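Methyltransferase (Pyrococcus horikoshii, PDB 1IXK) probably methylates cytidine at carbon 5 in tRNA, using S-adenosyl-L-methionine as methyl donor. Local coordinates at residues K10-G15 with L19-Y24; F87-T92 with I100-A105; F220-Q225 with E255-W260; W260-F265 with E289-A294. One frame throughout, in Å; residues are numbered along the deposited sequence.

Interaction 1. Residues K10-G15 with L19-Y24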
loop_
_atom_site.group_PDB
_atom_site.type_symbol
_atom_site.label_atom_id
_atom_site.label_comp_id
_atom_site.label_asym_id
_atom_site.label_seq_id
_atom_site.Cartn_x
_atom_site.Cartn_y
_atom_site.Cartn_z
ATOM N N LYS A 10 -3.075 21.044 -21.041
ATOM C CA LYS A 10 -2.326 19.795 -20.964
ATOM C C LYS A 10 -3.027 18.809 -20.037
ATOM O O LYS A 10 -3.160 17.629 -20.361
ATOM C CB LYS A 10 -0.898 20.047 -20.475
ATOM C CG LYS A 10 0.056 20.469 -21.581
ATOM C CD LYS A 10 1.471 20.669 -21.063
ATOM C CE LYS A 10 2.461 20.794 -22.215
ATOM N NZ LYS A 10 2.083 21.886 -23.159
ATOM N N LEU A 11 -3.482 19.296 -18.885
ATOM C CA LEU A 11 -4.182 18.437 -17.941
ATOM C C LEU A 11 -5.510 17.971 -18.523
ATOM O O LEU A 11 -5.911 16.827 -18.323
ATOM C CB LEU A 11 -4.419 19.175 -16.620
ATOM C CG LEU A 11 -3.175 19.404 -15.759
ATOM C CD1 LEU A 11 -3.533 20.267 -14.561
ATOM C CD2 LEU A 11 -2.609 18.060 -15.310
ATOM N N LEU A 12 -6.193 18.854 -19.245
ATOM C CA LEU A 12 -7.469 18.493 -19.856
ATOM C C LEU A 12 -7.264 17.406 -20.904
ATOM O O LEU A 12 -8.080 16.498 -21.035
ATOM C CB LEU A 12 -8.128 19.714 -20.509
ATOM C CG LEU A 12 -8.949 20.670 -19.633
ATOM C CD1 LEU A 12 -10.186 19.960 -19.114
ATOM C CD2 LEU A 12 -8.115 21.168 -18.481
ATOM N N ARG A 13 -6.166 17.496 -21.646
ATOM C CA ARG A 13 -5.879 16.504 -22.677
ATOM C C ARG A 13 -5.569 15.139 -22.077
ATOM O O ARG A 13 -5.905 14.108 -22.663
ATOM C CB ARG A 13 -4.716 16.969 -23.556
ATOM C CG ARG A 13 -5.037 18.208 -24.384
ATOM C CD ARG A 13 -3.942 18.503 -25.394
ATOM N NE ARG A 13 -4.194 19.736 -26.138
ATOM C CZ ARG A 13 -5.255 19.942 -26.916
ATOM N NH1 ARG A 13 -6.174 18.994 -27.057
ATOM N NH2 ARG A 13 -5.392 21.095 -27.557
ATOM N N LEU A 14 -4.938 15.126 -20.906
ATOM C CA LEU A 14 -4.609 13.868 -20.251
ATOM C C LEU A 14 -5.873 13.175 -19.759
ATOM O O LEU A 14 -5.834 12.019 -19.346
ATOM C CB LEU A 14 -3.652 14.098 -19.079
ATOM C CG LEU A 14 -2.231 14.540 -19.438
ATOM C CD1 LEU A 14 -1.388 14.594 -18.174
ATOM C CD2 LEU A 14 -1.620 13.564 -20.438
ATOM N N GLY A 15 -6.995 13.891 -19.798
ATOM C CA GLY A 15 -8.255 13.308 -19.375
ATOM C C GLY A 15 -8.836 13.855 -18.086
ATOM O O GLY A 15 -9.861 13.371 -17.609
ATOM N N LEU A 19 -12.118 20.598 -12.780
ATOM C CA LEU A 19 -12.160 20.562 -11.321
ATOM C C LEU A 19 -10.907 19.902 -10.750
ATOM O O LEU A 19 -10.238 20.471 -9.885
ATOM C CB LEU A 19 -13.402 19.801 -10.843
ATOM C CG LEU A 19 -13.513 19.552 -9.334
ATOM C CD1 LEU A 19 -13.442 20.874 -8.570
ATOM C CD2 LEU A 19 -14.817 18.829 -9.040
ATOM N N PHE A 20 -10.594 18.701 -11.232
ATOM C CA PHE A 20 -9.419 17.984 -10.755
ATOM C C PHE A 20 -8.138 18.704 -11.137
ATOM O O PHE A 20 -7.168 18.694 -10.382
ATOM C CB PHE A 20 -9.390 16.552 -11.299
ATOM C CG PHE A 20 -10.314 15.602 -10.576
ATOM C CD1 PHE A 20 -10.069 14.233 -10.594
ATOM C CD2 PHE A 20 -11.429 16.071 -9.888
ATOM C CE1 PHE A 20 -10.920 13.343 -9.939
ATOM C CE2 PHE A 20 -12.289 15.191 -9.230
ATOM C CZ PHE A 20 -12.033 13.826 -9.255
ATOM N N ALA A 21 -8.130 19.331 -12.309
ATOM C CA ALA A 21 -6.952 20.070 -12.747
ATOM C C ALA A 21 -6.711 21.230 -11.781
ATOM O O ALA A 21 -5.578 21.484 -11.375
ATOM C CB ALA A 21 -7.151 20.596 -14.166
ATOM N N ASP A 22 -7.781 21.935 -11.418
ATOM C CA ASP A 22 -7.664 23.058 -10.493
ATOM C C ASP A 22 -7.251 22.559 -9.111
ATOM O O ASP A 22 -6.451 23.196 -8.432
ATOM C CB ASP A 22 -8.984 23.830 -10.396
ATOM C CG ASP A 22 -9.257 24.692 -11.627
ATOM O OD1 ASP A 22 -8.287 25.150 -12.268
ATOM O OD2 ASP A 22 -10.442 24.927 -11.942
ATOM N N ARG A 23 -7.796 21.419 -8.699
ATOM C CA ARG A 23 -7.449 20.848 -7.403
ATOM C C ARG A 23 -5.961 20.492 -7.341
ATOM O O ARG A 23 -5.261 20.870 -6.398
ATOM C CB ARG A 23 -8.294 19.597 -7.130
ATOM C CG ARG A 23 -9.678 19.888 -6.550
ATOM C CD ARG A 23 -10.594 18.665 -6.616
ATOM N NE ARG A 23 -10.077 17.492 -5.909
ATOM C CZ ARG A 23 -10.224 17.259 -4.606
ATOM N NH1 ARG A 23 -10.880 18.126 -3.841
ATOM N NH2 ARG A 23 -9.723 16.152 -4.068
ATOM N N TYR A 24 -5.471 19.776 -8.349
ATOM C CA TYR A 24 -4.066 19.389 -8.350
ATOM C C TYR A 24 -3.132 20.589 -8.380
ATOM O O TYR A 24 -2.090 20.570 -7.734
ATOM C CB TYR A 24 -3.764 18.432 -9.512
ATOM C CG TYR A 24 -4.487 17.106 -9.378
ATOM C CD1 TYR A 24 -4.845 16.611 -8.121
ATOM C CD2 TYR A 24 -4.819 16.348 -10.499
ATOM C CE1 TYR A 24 -5.516 15.402 -7.981
ATOM C CE2 TYR A 24 -5.492 15.131 -10.371
ATOM C CZ TYR A 24 -5.836 14.666 -9.108
ATOM O OH TYR A 24 -6.500 13.467 -8.969
#
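Leu11 and Ala21 form the tight part of this contact between helices 5-13 and 18-28. Leu11 CD1 lies 3.7 Å from Ala21 CB. Leu11 CB also comes close to Ala21 CB, at 3.9 Å, so the leucine meets that methyl with both the root and one branch of its side chain. The CG of Leu11 is anti to its carbonyl carbon (chi1 -72°), which turns the branch across to the second helix. Both residues are buried. Ala21 is small, and the backbones come near here: the CA atoms of Leu11 and Ala21 are 6.1 Å apart.

The other side is looser. Leu12 is partly exposed, and Leu12 CD2 only reaches Ala21 CB at 4.5 Å. No hydrogen bond joins the two segments, so the contact is apolar. The first helix ends in a Schellman motif at Gly15, and a short link leads into the next.

The pair belongs to a small N-terminal group of helices. Helix 31-38 packs on Leu11 through Ala36. Across helix 18-28, Phe20 and Arg23 rest on Ile218 of helix 215-235, and Arg23 forms salt bridges with Glu250 and Glu252.

Interaction 2. Residues F87-T92 with I100-A105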
loop_
_atom_site.group_PDB
_atom_site.type_symbol
_atom_site.label_atom_id
_atom_site.label_comp_id
_atom_site.label_asym_id
_atom_site.label_seq_id
_atom_site.Cartn_x
_atom_site.Cartn_y
_atom_site.Cartn_z
ATOM N N PHE A 87 14.953 -12.363 -20.086
ATOM C CA PHE A 87 13.689 -13.005 -20.454
ATOM C C PHE A 87 12.720 -12.773 -19.303
ATOM O O PHE A 87 13.125 -12.299 -18.243
ATOM C CB PHE A 87 13.865 -14.515 -20.710
ATOM C CG PHE A 87 14.530 -15.266 -19.577
ATOM C CD1 PHE A 87 15.883 -15.085 -19.300
ATOM C CD2 PHE A 87 13.803 -16.158 -18.790
ATOM C CE1 PHE A 87 16.502 -15.782 -18.259
ATOM C CE2 PHE A 87 14.410 -16.858 -17.750
ATOM C CZ PHE A 87 15.762 -16.669 -17.482
ATOM N N SER A 88 11.447 -13.102 -19.509
ATOM C CA SER A 88 10.416 -12.909 -18.489
ATOM C C SER A 88 10.799 -13.471 -17.129
ATOM O O SER A 88 11.118 -14.651 -17.001
ATOM C CB SER A 88 9.102 -13.542 -18.944
ATOM O OG SER A 88 8.091 -13.336 -17.974
ATOM N N ILE A 89 10.743 -12.614 -16.113
ATOM C CA ILE A 89 11.090 -13.014 -14.758
ATOM C C ILE A 89 10.115 -14.063 -14.233
ATOM O O ILE A 89 10.460 -14.866 -13.367
ATOM C CB ILE A 89 11.102 -11.795 -13.799
ATOM C CG1 ILE A 89 11.569 -12.224 -12.407
ATOM C CG2 ILE A 89 9.716 -11.173 -13.718
ATOM C CD1 ILE A 89 12.999 -12.706 -12.365
ATOM N N THR A 90 8.898 -14.059 -14.766
ATOM C CA THR A 90 7.891 -15.023 -14.339
ATOM C C THR A 90 8.088 -16.396 -14.991
ATOM O O THR A 90 7.354 -17.340 -14.706
ATOM C CB THR A 90 6.460 -14.506 -14.634
ATOM O OG1 THR A 90 6.380 -14.048 -15.989
ATOM C CG2 THR A 90 6.102 -13.360 -13.689
ATOM N N SER A 91 9.086 -16.510 -15.861
ATOM C CA SER A 91 9.364 -17.786 -16.519
ATOM C C SER A 91 10.531 -18.484 -15.828
ATOM O O SER A 91 10.919 -19.588 -16.207
ATOM C CB SER A 91 9.695 -17.571 -18.001
ATOM O OG SER A 91 8.572 -17.084 -18.716
ATOM N N THR A 92 11.087 -17.834 -14.810
ATOM C CA THR A 92 12.215 -18.389 -14.066
ATOM C C THR A 92 11.770 -19.402 -13.019
ATOM O O THR A 92 10.644 -19.342 -12.525
ATOM C CB THR A 92 12.986 -17.292 -13.319
ATOM O OG1 THR A 92 12.122 -16.685 -12.350
ATOM C CG2 THR A 92 13.481 -16.231 -14.285
ATOM N N ILE A 100 10.343 -15.869 -5.252
ATOM C CA ILE A 100 10.103 -14.438 -5.391
ATOM C C ILE A 100 8.631 -14.208 -5.704
ATOM O O ILE A 100 7.937 -15.109 -6.183
ATOM C CB ILE A 100 10.964 -13.798 -6.514
ATOM C CG1 ILE A 100 10.702 -14.495 -7.852
ATOM C CG2 ILE A 100 12.444 -13.872 -6.146
ATOM C CD1 ILE A 100 11.314 -13.772 -9.034
ATOM N N TYR A 101 8.153 -13.004 -5.411
ATOM C CA TYR A 101 6.763 -12.645 -5.666
ATOM C C TYR A 101 6.763 -11.305 -6.382
ATOM O O TYR A 101 7.461 -10.380 -5.971
ATOM C CB TYR A 101 5.987 -12.546 -4.350
ATOM C CG TYR A 101 4.512 -12.270 -4.535
ATOM C CD1 TYR A 101 4.031 -10.965 -4.634
ATOM C CD2 TYR A 101 3.598 -13.317 -4.640
ATOM C CE1 TYR A 101 2.671 -10.711 -4.835
ATOM C CE2 TYR A 101 2.242 -13.076 -4.841
ATOM C CZ TYR A 101 1.787 -11.772 -4.937
ATOM O OH TYR A 101 0.446 -11.538 -5.128
ATOM N N ILE A 102 5.989 -11.204 -7.459
ATOM C CA ILE A 102 5.929 -9.966 -8.233
ATOM C C ILE A 102 4.828 -9.026 -7.740
ATOM O O ILE A 102 3.668 -9.409 -7.649
ATOM C CB ILE A 102 5.674 -10.251 -9.731
ATOM C CG1 ILE A 102 6.728 -11.219 -10.274
ATOM C CG2 ILE A 102 5.701 -8.945 -10.514
ATOM C CD1 ILE A 102 8.138 -10.665 -10.269
ATOM N N GLN A 103 5.210 -7.795 -7.425
ATOM C CA GLN A 103 4.270 -6.785 -6.959
ATOM C C GLN A 103 4.921 -5.416 -7.087
ATOM O O GLN A 103 6.145 -5.302 -7.176
ATOM C CB GLN A 103 3.865 -7.044 -5.500
ATOM C CG GLN A 103 5.008 -6.972 -4.501
ATOM C CD GLN A 103 4.558 -7.250 -3.074
ATOM O OE1 GLN A 103 5.348 -7.686 -2.246
ATOM N NE2 GLN A 103 3.286 -6.987 -2.782
ATOM N N GLU A 104 4.099 -4.376 -7.095
ATOM C CA GLU A 104 4.599 -3.014 -7.222
ATOM C C GLU A 104 5.440 -2.624 -6.016
ATOM O O GLU A 104 5.197 -3.085 -4.901
ATOM C CB GLU A 104 3.427 -2.046 -7.364
ATOM C CG GLU A 104 2.589 -2.272 -8.607
ATOM C CD GLU A 104 1.373 -1.374 -8.644
ATOM O OE1 GLU A 104 1.536 -0.153 -8.447
ATOM O OE2 GLU A 104 0.256 -1.887 -8.869
ATOM N N ALA A 105 6.425 -1.765 -6.243
ATOM C CA ALA A 105 7.300 -1.314 -5.171
ATOM C C ALA A 105 6.494 -0.689 -4.037
ATOM O O ALA A 105 6.709 -1.001 -2.869
ATOM C CB ALA A 105 8.310 -0.306 -5.706
#
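Thr92 OG1 is held twice, and it also borders the methyl end of Ile100. Thr92 OG1 donates to Ile89 O at 2.7 Å, tilted 21° from the carbonyl plane, and it accepts from Phe95 N. Thr92 is thus the N-cap of helix 93-96, and its hydroxyl ties the 3-10 turn 89-91 to that helix start.

The contact itself is apolar. Ile89 is buried and meets two isoleucines with different branches. Ile89 CG1, anti to the backbone N (chi1 -176°), reaches tip to tip toward Ile100 and lies 3.7 Å from Ile100 CD1. The other branch, Ile89 CG2, lies 3.8 Å from Ile102 CD1. Thr90 CG2 crosses Ile102 at about a right angle, 4.1 Å from Ile102 CG1. The hydroxyl of Thr90 turns to Ser88, with OG1 to OG at 2.7 Å. Replacing Thr90 with an alanine would probably leave Ser88 OG without its hydroxyl mate and open a gap beside Ile102 CG1.

Strand 100-102, at the edge of the four-stranded antiparallel sheet, pairs with strand 46-49. Phe47 of that strand and Phe95 of helix 93-96 also pack on Ile100 and Ile102; Leu59 meets Ile100 and Leu63 meets Ile89.

Interaction 3. Residues F220-Q225 with E255-W260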
loop_
_atom_site.group_PDB
_atom_site.type_symbol
_atom_site.label_atom_id
_atom_site.label_comp_id
_atom_site.label_asym_id
_atom_site.label_seq_id
_atom_site.Cartn_x
_atom_site.Cartn_y
_atom_site.Cartn_z
ATOM N N PHE A 220 -17.281 8.324 -1.800
ATOM C CA PHE A 220 -17.582 6.932 -1.511
ATOM C C PHE A 220 -16.389 6.243 -0.857
ATOM O O PHE A 220 -16.532 5.579 0.169
ATOM C CB PHE A 220 -17.959 6.186 -2.792
ATOM C CG PHE A 220 -18.312 4.745 -2.565
ATOM C CD1 PHE A 220 -19.515 4.398 -1.962
ATOM C CD2 PHE A 220 -17.437 3.733 -2.945
ATOM C CE1 PHE A 220 -19.839 3.063 -1.732
ATOM C CE2 PHE A 220 -17.749 2.395 -2.719
ATOM C CZ PHE A 220 -18.956 2.059 -2.114
ATOM N N CYS A 221 -15.213 6.400 -1.454
ATOM C CA CYS A 221 -14.008 5.781 -0.915
ATOM C C CYS A 221 -13.643 6.347 0.457
ATOM O O CYS A 221 -13.236 5.604 1.349
ATOM C CB CYS A 221 -12.843 5.955 -1.889
ATOM S SG CYS A 221 -13.017 4.989 -3.423
ATOM N N GLN A 222 -13.791 7.657 0.623
ATOM C CA GLN A 222 -13.484 8.293 1.898
ATOM C C GLN A 222 -14.364 7.725 3.004
ATOM O O GLN A 222 -13.891 7.451 4.108
ATOM C CB GLN A 222 -13.704 9.802 1.821
ATOM C CG GLN A 222 -13.606 10.485 3.182
ATOM C CD GLN A 222 -13.881 11.967 3.106
ATOM O OE1 GLN A 222 -14.948 12.389 2.663
ATOM N NE2 GLN A 222 -12.924 12.767 3.549
ATOM N N GLY A 223 -15.650 7.568 2.699
ATOM C CA GLY A 223 -16.580 7.033 3.671
ATOM C C GLY A 223 -16.236 5.596 3.993
ATOM O O GLY A 223 -16.204 5.198 5.158
ATOM N N LEU A 224 -15.978 4.807 2.957
ATOM C CA LEU A 224 -15.623 3.412 3.156
ATOM C C LEU A 224 -14.315 3.320 3.944
ATOM O O LEU A 224 -14.163 2.454 4.802
ATOM C CB LEU A 224 -15.469 2.708 1.811
ATOM C CG LEU A 224 -15.083 1.231 1.856
ATOM C CD1 LEU A 224 -16.072 0.451 2.714
ATOM C CD2 LEU A 224 -15.052 0.682 0.430
ATOM N N GLN A 225 -13.378 4.216 3.645
ATOM C CA GLN A 225 -12.091 4.232 4.341
ATOM C C GLN A 225 -12.299 4.532 5.823
ATOM O O GLN A 225 -11.697 3.897 6.690
ATOM C CB GLN A 225 -11.169 5.293 3.735
ATOM C CG GLN A 225 -10.593 4.929 2.376
ATOM C CD GLN A 225 -9.772 3.658 2.415
ATOM O OE1 GLN A 225 -10.313 2.558 2.523
ATOM N NE2 GLN A 225 -8.455 3.804 2.337
ATOM N N GLU A 255 -5.059 12.421 4.099
ATOM C CA GLU A 255 -4.901 13.324 5.239
ATOM C C GLU A 255 -6.195 13.609 6.001
ATOM O O GLU A 255 -6.198 13.665 7.232
ATOM C CB GLU A 255 -4.286 14.649 4.780
ATOM C CG GLU A 255 -2.808 14.552 4.391
ATOM C CD GLU A 255 -2.571 14.155 2.941
ATOM O OE1 GLU A 255 -3.544 13.851 2.221
ATOM O OE2 GLU A 255 -1.393 14.148 2.524
ATOM N N PHE A 256 -7.289 13.810 5.273
ATOM C CA PHE A 256 -8.584 14.094 5.902
ATOM C C PHE A 256 -9.058 12.931 6.773
ATOM O O PHE A 256 -9.631 13.133 7.847
ATOM C CB PHE A 256 -9.650 14.369 4.839
ATOM C CG PHE A 256 -9.572 15.740 4.224
ATOM C CD1 PHE A 256 -8.437 16.530 4.365
ATOM C CD2 PHE A 256 -10.634 16.227 3.467
ATOM C CE1 PHE A 256 -8.357 17.788 3.761
ATOM C CE2 PHE A 256 -10.565 17.480 2.858
ATOM C CZ PHE A 256 -9.421 18.260 3.006
ATOM N N VAL A 257 -8.837 11.711 6.298
ATOM C CA VAL A 257 -9.248 10.532 7.045
ATOM C C VAL A 257 -8.378 10.385 8.284
ATOM O O VAL A 257 -8.873 10.063 9.367
ATOM C CB VAL A 257 -9.128 9.256 6.188
ATOM C CG1 VAL A 257 -9.474 8.028 7.023
ATOM C CG2 VAL A 257 -10.048 9.356 4.984
ATOM N N ILE A 258 -7.078 10.624 8.122
ATOM C CA ILE A 258 -6.150 10.524 9.246
ATOM C C ILE A 258 -6.442 11.611 10.291
ATOM O O ILE A 258 -6.416 11.338 11.490
ATOM C CB ILE A 258 -4.680 10.622 8.767
ATOM C CG1 ILE A 258 -4.386 9.473 7.796
ATOM C CG2 ILE A 258 -3.721 10.522 9.952
ATOM C CD1 ILE A 258 -4.756 8.118 8.347
ATOM N N GLN A 259 -6.720 12.833 9.842
ATOM C CA GLN A 259 -7.037 13.904 10.786
ATOM C C GLN A 259 -8.303 13.524 11.554
ATOM O O GLN A 259 -8.401 13.729 12.769
ATOM C CB GLN A 259 -7.272 15.230 10.064
ATOM C CG GLN A 259 -7.577 16.373 11.032
ATOM C CD GLN A 259 -6.387 16.718 11.910
ATOM O OE1 GLN A 259 -5.374 17.205 11.427
ATOM N NE2 GLN A 259 -6.504 16.457 13.202
ATOM N N TRP A 260 -9.276 12.974 10.837
ATOM C CA TRP A 260 -10.520 12.559 11.464
ATOM C C TRP A 260 -10.229 11.509 12.533
ATOM O O TRP A 260 -10.774 11.566 13.632
ATOM C CB TRP A 260 -11.484 11.983 10.424
ATOM C CG TRP A 260 -12.680 11.339 11.050
ATOM C CD1 TRP A 260 -13.695 11.966 11.723
ATOM C CD2 TRP A 260 -12.968 9.942 11.101
ATOM N NE1 TRP A 260 -14.599 11.039 12.191
ATOM C CE2 TRP A 260 -14.177 9.788 11.823
ATOM C CE3 TRP A 260 -12.323 8.798 10.609
ATOM C CZ2 TRP A 260 -14.753 8.538 12.061
ATOM C CZ3 TRP A 260 -12.897 7.553 10.846
ATOM C CH2 TRP A 260 -14.101 7.436 11.567
#
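This is a helix-to-helix contact on one side of the central sheet in the Rossmann-like methyltransferase domain. Gln222 and Gln225 of helix 215-235 meet Phe256 and Val257 of helix 255-264. The first helix makes the beta-alpha-beta crossover between the parallel strands 188-194 and 240-246. The second follows strand 240-246. The two segments run in roughly the same direction, with axes 10.3 Å apart at their closest and crossing at -30°.

That spacing is bridged by side chains, and no hydrogen bond crosses it. Val257 is the buried centre. Val257 CG2 points into the interface and lies 4.1 Å from Gln222 CG. Gln225 CB is a little farther from Val257 CG2, at 4.4 Å. Leu229 of helix 215-235 and Tyr244 of strand 240-246 also pack on Val257, the latter joining it to the sheet. Gln225 touches only with the start of its chain. Its end leads away, and NE2 makes a weak hydrogen bond to Tyr244 OH. Its side chain comes fairly near that of Asp194, predicted to bind S-adenosyl-L-methionine, so the contact lies near, but not in, the predicted cofactor site.

Gln222 is placed differently. Its CG is anti to the backbone N (chi1 171°), and the extended chain carries the amide across to the start of the second helix. There NE2 makes a weak hydrogen bond to Glu252 O. The amide plane is 27° from that of the Phe256 ring, and Gln222 NE2 sits at the ring edge, near its plane, 3.9 Å from Phe256 CB.

Interaction 4. Residues W260-F265 with E289-A294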
loop_
_atom_site.group_PDB
_atom_site.type_symbol
_atom_site.label_atom_id
_atom_site.label_comp_id
_atom_site.label_asym_id
_atom_site.label_seq_id
_atom_site.Cartn_x
_atom_site.Cartn_y
_atom_site.Cartn_z
ATOM N N TRP A 260 -9.276 12.974 10.837
ATOM C CA TRP A 260 -10.520 12.559 11.464
ATOM C C TRP A 260 -10.229 11.509 12.533
ATOM O O TRP A 260 -10.774 11.566 13.632
ATOM C CB TRP A 260 -11.484 11.983 10.424
ATOM C CG TRP A 260 -12.680 11.339 11.050
ATOM C CD1 TRP A 260 -13.695 11.966 11.723
ATOM C CD2 TRP A 260 -12.968 9.942 11.101
ATOM N NE1 TRP A 260 -14.599 11.039 12.191
ATOM C CE2 TRP A 260 -14.177 9.788 11.823
ATOM C CE3 TRP A 260 -12.323 8.798 10.609
ATOM C CZ2 TRP A 260 -14.753 8.538 12.061
ATOM C CZ3 TRP A 260 -12.897 7.553 10.846
ATOM C CH2 TRP A 260 -14.101 7.436 11.567
ATOM N N ALA A 261 -9.359 10.555 12.217
ATOM C CA ALA A 261 -9.019 9.504 13.173
ATOM C C ALA A 261 -8.353 10.084 14.420
ATOM O O ALA A 261 -8.651 9.671 15.540
ATOM C CB ALA A 261 -8.097 8.479 12.521
ATOM N N LEU A 262 -7.446 11.036 14.220
ATOM C CA LEU A 262 -6.754 11.666 15.338
ATOM C C LEU A 262 -7.752 12.424 16.216
ATOM O O LEU A 262 -7.607 12.456 17.437
ATOM C CB LEU A 262 -5.681 12.635 14.825
ATOM C CG LEU A 262 -4.455 12.047 14.116
ATOM C CD1 LEU A 262 -3.661 13.172 13.462
ATOM C CD2 LEU A 262 -3.593 11.291 15.111
ATOM N N ASP A 263 -8.763 13.025 15.595
ATOM C CA ASP A 263 -9.780 13.785 16.338
ATOM C C ASP A 263 -10.828 12.883 16.967
ATOM O O ASP A 263 -11.383 13.190 18.024
ATOM C CB ASP A 263 -10.548 14.753 15.425
ATOM C CG ASP A 263 -9.671 15.799 14.779
ATOM O OD1 ASP A 263 -8.549 16.035 15.263
ATOM O OD2 ASP A 263 -10.132 16.403 13.784
ATOM N N ASN A 264 -11.107 11.772 16.304
ATOM C CA ASN A 264 -12.148 10.864 16.756
ATOM C C ASN A 264 -11.743 9.714 17.682
ATOM O O ASN A 264 -12.558 9.254 18.484
ATOM C CB ASN A 264 -12.864 10.309 15.525
ATOM C CG ASN A 264 -14.250 9.821 15.836
ATOM O OD1 ASN A 264 -15.120 10.607 16.213
ATOM N ND2 ASN A 264 -14.468 8.515 15.692
ATOM N N PHE A 265 -10.503 9.242 17.586
ATOM C CA PHE A 265 -10.073 8.130 18.430
ATOM C C PHE A 265 -8.854 8.449 19.287
ATOM O O PHE A 265 -8.208 9.474 19.107
ATOM C CB PHE A 265 -9.761 6.903 17.574
ATOM C CG PHE A 265 -10.862 6.538 16.616
ATOM C CD1 PHE A 265 -10.822 6.969 15.298
ATOM C CD2 PHE A 265 -11.932 5.759 17.037
ATOM C CE1 PHE A 265 -11.838 6.631 14.403
ATOM C CE2 PHE A 265 -12.954 5.415 16.154
ATOM C CZ PHE A 265 -12.903 5.851 14.832
ATOM N N GLU A 289 0.039 19.225 12.751
ATOM C CA GLU A 289 1.431 19.075 12.345
ATOM C C GLU A 289 1.806 17.597 12.445
ATOM O O GLU A 289 2.676 17.117 11.724
ATOM C CB GLU A 289 2.337 19.914 13.257
ATOM C CG GLU A 289 3.840 19.750 13.025
ATOM C CD GLU A 289 4.344 20.391 11.737
ATOM O OE1 GLU A 289 3.556 21.054 11.033
ATOM O OE2 GLU A 289 5.547 20.236 11.432
ATOM N N GLU A 290 1.135 16.881 13.340
ATOM C CA GLU A 290 1.384 15.455 13.544
ATOM C C GLU A 290 1.222 14.652 12.245
ATOM O O GLU A 290 1.843 13.600 12.069
ATOM C CB GLU A 290 0.444 14.926 14.640
ATOM C CG GLU A 290 0.343 13.412 14.755
ATOM C CD GLU A 290 -0.295 12.960 16.071
ATOM O OE1 GLU A 290 -1.265 13.611 16.530
ATOM O OE2 GLU A 290 0.170 11.951 16.644
ATOM N N ILE A 291 0.405 15.164 11.334
ATOM C CA ILE A 291 0.168 14.508 10.049
ATOM C C ILE A 291 1.458 14.385 9.232
ATOM O O ILE A 291 1.552 13.546 8.338
ATOM C CB ILE A 291 -0.893 15.277 9.223
ATOM C CG1 ILE A 291 -2.238 15.240 9.950
ATOM C CG2 ILE A 291 -1.051 14.658 7.836
ATOM C CD1 ILE A 291 -2.813 13.856 10.090
ATOM N N LYS A 292 2.458 15.213 9.529
ATOM C CA LYS A 292 3.715 15.120 8.790
ATOM C C LYS A 292 4.439 13.797 9.048
ATOM O O LYS A 292 5.435 13.490 8.389
ATOM C CB LYS A 292 4.635 16.304 9.106
ATOM C CG LYS A 292 4.114 17.604 8.522
ATOM C CD LYS A 292 5.201 18.638 8.321
ATOM C CE LYS A 292 4.629 19.892 7.671
ATOM N NZ LYS A 292 5.690 20.897 7.390
ATOM N N ASN A 293 3.938 13.018 10.005
ATOM C CA ASN A 293 4.508 11.701 10.299
ATOM C C ASN A 293 4.075 10.758 9.174
ATOM O O ASN A 293 4.730 9.747 8.897
ATOM C CB ASN A 293 3.998 11.168 11.643
ATOM C CG ASN A 293 4.784 11.710 12.826
ATOM O OD1 ASN A 293 5.959 11.397 12.995
ATOM N ND2 ASN A 293 4.137 12.528 13.648
ATOM N N ALA A 294 2.957 11.100 8.532
ATOM C CA ALA A 294 2.430 10.322 7.411
ATOM C C ALA A 294 3.277 10.657 6.185
ATOM O O ALA A 294 3.890 11.723 6.130
ATOM C CB ALA A 294 0.970 10.684 7.161
#
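Leu262 carries its side of this contact with both methyls. Leu262 CD1 lies 3.5 Å from Ile291 CD1. Leu262 CD2 lies nearest Glu290 OE1, at 3.6 Å, so an apolar branch rests against a carboxylate. With CG anti to the carbonyl carbon (chi1 -68°), the leucine sends its fork toward the 3-10 segment 289-293. A serine in place of Leu262 would probably take one apolar neighbour from Ile291 CD1 and uncover the flank of the Glu290 carboxylate.

The next shell fixes the partners. Glu290 stretches out from the 3-10 segment, and its OE2 accepts a hydrogen bond from Leu269 N, which holds the carboxylate beside Leu262. The backbone of Glu290 is held as well. Glu290 O accepts two bonds from Asn293, from N and from ND2, each at 3.0 Å. The ND2 bond lies in the carbonyl plane, on a lone pair. The side chain of Asn293 thus reinforces the 3-10 turn.

The contact joins the C-terminal end of helix 255-264 to the loop before strand 295-297. Strand 267-270 lies alongside, where Leu269 packs on both Leu262 and Ile291. On another flank of the helix, Ala261 meets Leu229 of helix 215-235.

In the fold
Interactions 3 and 4 form one unit. Both use helix 255-264 and share Trp260; their centres are 11 Å apart, and Ile258 CG2 meets Ile291 CD1 at 3.5 Å. Interaction 1 is separate, its nearest atoms about 7 Å from interaction 3, but Glu252 links them: its side chain pairs with Arg23 and its backbone O takes a weak hydrogen bond from Gln222 NE2. Interaction 2 has its centre 33 Å from that of interaction 3. These two approach the predicted S-adenosyl-L-methionine site: the side chain of Ile102 is about 9 Å from Gly131, and that of Gln225 about 8 Å from Asp194. Interactions 1 and 4 lie away from the annotated sites.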